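Local coordinates for protein L-asparaginase 1 (Escherichia coli, PDB 6NXC) that catalyses the hydrolysis of L-asparagine to L-aspartate and ammonium as a cytoplasmic homotetramer that is allosterically activated by its own substrate, at residues A272-L277 and G306-H311; Q278-S281 and V286-N289. The protein carries 1 engineered substitution. All blocks are in the same frame, centred on the assembly; numbering follows the deposited sequence.

In the fold
Both contacts lie in the C-terminal part of the asparaginase fold and share helix 271-282, with centres about 9 Å apart. Contact 1 uses the first half of this helix, which meets the single-turn helix 308-311; contact 2 uses the second half, where the chain turns back into strand 286-291 of the four-stranded parallel sheet. Along the chain, 278-281 and 286-289 therefore both fall between 272-277 and 306-311. Gln278 probably hydrogen-bonds the carbonyl of His311. Strand 286-291 ends at Thr291, which belongs to the binding site of the allosteric asparagine; contact 2 packs the long helix on this strand, while contact 1 adds helix 308-311, whose Leu309 also touches Asn289 of the strand.

Contact 1: A272-L277 and G306-H311; sequences AFLQEL and GNALAH
The peptide plane that follows Ala308 is the flat group of this contact: over one of its faces sits Leu274 CD2, which lies 3.9 Å from Ala308 O. The ring of Phe273 turns instead to Ile237 and Val246. Everything else is aliphatic. Both methyls of Leu274 face Ala308 from one side, CD1 coming to 4.0 Å from Ala308 CB and CD2 only slightly farther. Leu309 meets the long helix with one methyl: its CD2 approaches Leu274 CD2 at 4.0 Å and Leu277 CD1 at 3.8 Å, touching two residues one turn apart. Leu274 and Leu309 cross at about a right angle, whereas Leu277 meets Leu309 more obliquely. The CB of Leu309 does not aim at the other helix; with CG opposite the carbonyl carbon (chi1 -76°), the branch swings across to reach it. The same residue also packs on Met300, Val314 and Asn289, which places the short helix 308-311 against strand 286-291 as well as against helix 271-282. A backbone bond from His311 N to Asn307 O, 2.9 Å, closes the single turn. Leu274 carries much of the contact, with Leu309 and Ala308, and Leu277 adds a smaller share; Leu277 and Leu309 are buried, Leu274 and Ala308 partly exposed. Methyl groups do nearly all the touching, consistent with an association that rests mainly on apolar packing.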
loop_
_atom_site.group_PDB
_atom_site.type_symbol
_atom_site.label_atom_id
_atom_site.label_comp_id
_atom_site.label_asym_id
_atom_site.label_seq_id
_atom_site.Cartn_x
_atom_site.Cartn_y
_atom_site.Cartn_z
ATOM N N ALA B 272 2.320 25.331 -33.597
ATOM C CA ALA B 272 3.284 26.330 -33.068
ATOM C C ALA B 272 4.157 25.663 -32.007
ATOM O O ALA B 272 5.361 26.016 -31.851
ATOM C CB ALA B 272 2.616 27.562 -32.492
ATOM N N PHE B 273 3.531 24.771 -31.253
ATOM C CA PHE B 273 4.139 24.132 -30.067
ATOM C C PHE B 273 5.257 23.227 -30.575
ATOM O O PHE B 273 6.409 23.463 -30.116
ATOM C CB PHE B 273 3.069 23.388 -29.262
ATOM C CG PHE B 273 3.565 23.060 -27.893
ATOM C CD1 PHE B 273 3.495 24.002 -26.886
ATOM C CD2 PHE B 273 4.210 21.854 -27.659
ATOM C CE1 PHE B 273 4.029 23.719 -25.640
ATOM C CE2 PHE B 273 4.747 21.575 -26.416
ATOM C CZ PHE B 273 4.646 22.502 -25.408
ATOM N N LEU B 274 4.928 22.337 -31.513
ATOM C CA LEU B 274 5.807 21.348 -32.180
ATOM C C LEU B 274 6.910 22.074 -32.948
ATOM O O LEU B 274 8.082 21.609 -32.935
ATOM C CB LEU B 274 5.020 20.400 -33.089
ATOM C CG LEU B 274 4.149 19.355 -32.371
ATOM C CD1 LEU B 274 3.194 18.625 -33.329
ATOM C CD2 LEU B 274 5.034 18.345 -31.633
ATOM N N GLN B 275 6.556 23.167 -33.610
ATOM C CA GLN B 275 7.538 24.004 -34.330
ATOM C C GLN B 275 8.516 24.634 -33.332
ATOM O O GLN B 275 9.701 24.550 -33.658
ATOM C CB GLN B 275 6.837 25.057 -35.214
ATOM C CG GLN B 275 6.348 24.500 -36.546
ATOM C CD GLN B 275 5.820 25.633 -37.394
ATOM O OE1 GLN B 275 4.751 26.163 -37.139
ATOM N NE2 GLN B 275 6.593 26.046 -38.381
ATOM N N GLU B 276 8.075 25.207 -32.190
ATOM C CA GLU B 276 8.973 25.824 -31.162
ATOM C C GLU B 276 9.881 24.703 -30.633
ATOM O O GLU B 276 11.119 24.935 -30.393
ATOM C CB GLU B 276 8.282 26.515 -29.965
ATOM C CG GLU B 276 7.587 27.837 -30.229
ATOM C CD GLU B 276 8.398 28.804 -31.086
ATOM O OE1 GLU B 276 9.611 29.056 -30.738
ATOM O OE2 GLU B 276 7.841 29.269 -32.134
ATOM N N LEU B 277 9.339 23.507 -30.453
ATOM C CA LEU B 277 10.198 22.385 -29.937
ATOM C C LEU B 277 11.222 21.976 -30.967
ATOM O O LEU B 277 12.391 21.682 -30.610
ATOM C CB LEU B 277 9.372 21.148 -29.538
ATOM C CG LEU B 277 8.565 21.386 -28.277
ATOM C CD1 LEU B 277 7.572 20.265 -28.078
ATOM C CD2 LEU B 277 9.526 21.532 -27.102
ATOM N N GLY B 306 1.386 9.265 -36.300
ATOM C CA GLY B 306 2.846 9.346 -36.480
ATOM C C GLY B 306 3.570 9.135 -35.164
ATOM O O GLY B 306 3.155 8.256 -34.377
ATOM N N ASN B 307 4.638 9.903 -34.952
ATOM C CA ASN B 307 5.332 10.066 -33.648
ATOM C C ASN B 307 5.845 11.514 -33.633
ATOM O O ASN B 307 7.017 11.715 -33.984
ATOM C CB ASN B 307 6.404 8.982 -33.441
ATOM N N ALA B 308 4.987 12.468 -33.259
ATOM C CA ALA B 308 5.134 13.921 -33.540
ATOM C C ALA B 308 6.294 14.498 -32.712
ATOM O O ALA B 308 7.044 15.374 -33.234
ATOM C CB ALA B 308 3.875 14.670 -33.194
ATOM N N LEU B 309 6.349 14.140 -31.438
ATOM C CA LEU B 309 7.372 14.717 -30.518
ATOM C C LEU B 309 8.717 14.177 -30.961
ATOM O O LEU B 309 9.662 14.957 -31.061
ATOM C CB LEU B 309 7.085 14.383 -29.060
ATOM C CG LEU B 309 5.955 15.179 -28.415
ATOM C CD1 LEU B 309 5.629 14.547 -27.067
ATOM C CD2 LEU B 309 6.320 16.667 -28.212
ATOM N N ALA B 310 8.798 12.879 -31.246
ATOM C CA ALA B 310 10.038 12.251 -31.737
ATOM C C ALA B 310 10.460 12.895 -33.073
ATOM O O ALA B 310 11.683 13.154 -33.257
ATOM C CB ALA B 310 9.887 10.748 -31.813
ATOM N N HIS B 311 9.514 13.252 -33.956
ATOM C CA HIS B 311 9.901 13.873 -35.250
ATOM C C HIS B 311 10.359 15.325 -35.004
ATOM O O HIS B 311 11.180 15.813 -35.819
ATOM C CB HIS B 311 8.843 13.620 -36.338
ATOM C CG HIS B 311 8.860 12.194 -36.806
ATOM N ND1 HIS B 311 7.753 11.354 -36.708
ATOM C CD2 HIS B 311 9.868 11.427 -37.298
ATOM C CE1 HIS B 311 8.071 10.150 -37.146
ATOM N NE2 HIS B 311 9.362 10.166 -37.506
#

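Contact 2: Q278-S281 and V286-N289; sequences QEAS and VVVN
A single water links Ser281 to Val287, bound to Ser281 OG at 2.9 Å and accepting from Val287 N, also at 2.9 Å. The two partners subtend about 99° at the water oxygen, so the helix and the strand are joined around a bend. Ser281 OG and Val287 N are themselves 4.4 Å apart, too far for a direct bond, and the water spans that separation, taking up the N-H of Val287 and giving the serine hydroxyl a partner next to the strand. Ser281 OG stands opposite the carbonyl carbon (chi1 -71°), beside its own backbone N, and there it reaches both the water and the valine: Val287 CG2 lies 3.6 Å from Ser281 OG, and Val287 CB follows at 4.0 Å from the same oxygen.

Strand 256-261, helix 271-282 and strand 286-291 form a beta-alpha-beta crossover, and here the last turns of the helix pack on the start of the second strand. Val287 points to the helix and also touches Leu257 and Leu259 of the first strand. On the opposite face of the sheet, Val288 packs against Thr325 of helix 322-333.

In Val287 it is CG1 that is anti to the backbone N (chi1 -177°), which leaves CG2 on the N side, facing the helix. The CG2 methyl thus meets two successive helix residues, the hydroxyl of Ser281 and the methyl of Ala280. Ala280 points its CB at the strand, and Ala280 CB to Val287 CG2 is a looser 4.3 Å. Ala280 also packs on Leu250 of helix 243-250, the neighbouring helix.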
loop_
_atom_site.group_PDB
_atom_site.type_symbol
_atom_site.label_atom_id
_atom_site.label_comp_id
_atom_site.label_asym_id
_atom_site.label_seq_id
_atom_site.Cartn_x
_atom_site.Cartn_y
_atom_site.Cartn_z
ATOM N N GLN B 278 10.796 21.831 -32.205
ATOM C CA GLN B 278 11.715 21.483 -33.284
ATOM C C GLN B 278 12.769 22.598 -33.452
ATOM O O GLN B 278 13.882 22.265 -33.751
ATOM C CB GLN B 278 10.900 21.267 -34.551
ATOM C CG GLN B 278 11.770 21.106 -35.786
ATOM C CD GLN B 278 11.634 19.720 -36.342
ATOM O OE1 GLN B 278 10.772 19.465 -37.195
ATOM N NE2 GLN B 278 12.445 18.819 -35.806
ATOM N N GLU B 279 12.385 23.869 -33.293
ATOM C CA GLU B 279 13.350 25.011 -33.373
ATOM C C GLU B 279 14.410 24.762 -32.282
ATOM O O GLU B 279 15.584 25.038 -32.482
ATOM C CB GLU B 279 12.604 26.338 -33.180
ATOM C CG GLU B 279 13.533 27.558 -33.240
ATOM C CD GLU B 279 12.949 28.940 -32.961
ATOM O OE1 GLU B 279 11.711 29.133 -33.120
ATOM O OE2 GLU B 279 13.752 29.850 -32.604
ATOM N N ALA B 280 13.984 24.328 -31.103
ATOM C CA ALA B 280 14.915 24.235 -29.959
ATOM C C ALA B 280 15.932 23.167 -30.301
ATOM O O ALA B 280 17.163 23.384 -30.158
ATOM C CB ALA B 280 14.103 24.018 -28.690
ATOM N N SER B 281 15.518 21.995 -30.809
ATOM C CA SER B 281 16.448 20.908 -31.086
ATOM C C SER B 281 17.361 21.287 -32.272
ATOM O O SER B 281 18.580 20.957 -32.237
ATOM C CB SER B 281 15.730 19.621 -31.230
ATOM O OG SER B 281 15.239 19.202 -29.909
ATOM N N VAL B 286 18.987 20.184 -25.924
ATOM C CA VAL B 286 18.577 18.791 -25.615
ATOM C C VAL B 286 17.187 18.854 -24.997
ATOM O O VAL B 286 17.036 19.413 -23.899
ATOM C CB VAL B 286 19.587 18.104 -24.689
ATOM C CG1 VAL B 286 19.043 16.732 -24.287
ATOM C CG2 VAL B 286 20.968 18.046 -25.360
ATOM N N VAL B 287 16.186 18.347 -25.689
ATOM C CA VAL B 287 14.802 18.333 -25.160
ATOM C C VAL B 287 14.451 16.891 -24.750
ATOM O O VAL B 287 14.470 15.987 -25.616
ATOM C CB VAL B 287 13.793 18.915 -26.157
ATOM C CG1 VAL B 287 12.417 18.973 -25.594
ATOM C CG2 VAL B 287 14.257 20.254 -26.593
ATOM N N VAL B 288 14.174 16.683 -23.465
ATOM C CA VAL B 288 13.873 15.359 -22.855
ATOM C C VAL B 288 12.407 15.314 -22.413
ATOM O O VAL B 288 12.006 16.145 -21.645
ATOM C CB VAL B 288 14.856 15.048 -21.727
ATOM C CG1 VAL B 288 14.682 13.628 -21.264
ATOM C CG2 VAL B 288 16.260 15.209 -22.216
ATOM N N ASN B 289 11.709 14.264 -22.820
ATOM C CA ASN B 289 10.297 14.034 -22.484
ATOM C C ASN B 289 10.244 13.082 -21.272
ATOM O O ASN B 289 10.669 11.947 -21.416
ATOM C CB ASN B 289 9.571 13.404 -23.674
ATOM C CG ASN B 289 8.055 13.431 -23.497
ATOM O OD1 ASN B 289 7.559 14.237 -22.719
ATOM N ND2 ASN B 289 7.374 12.738 -24.383
HETATM O O HOH W 1 16.551 17.176 -28.355
#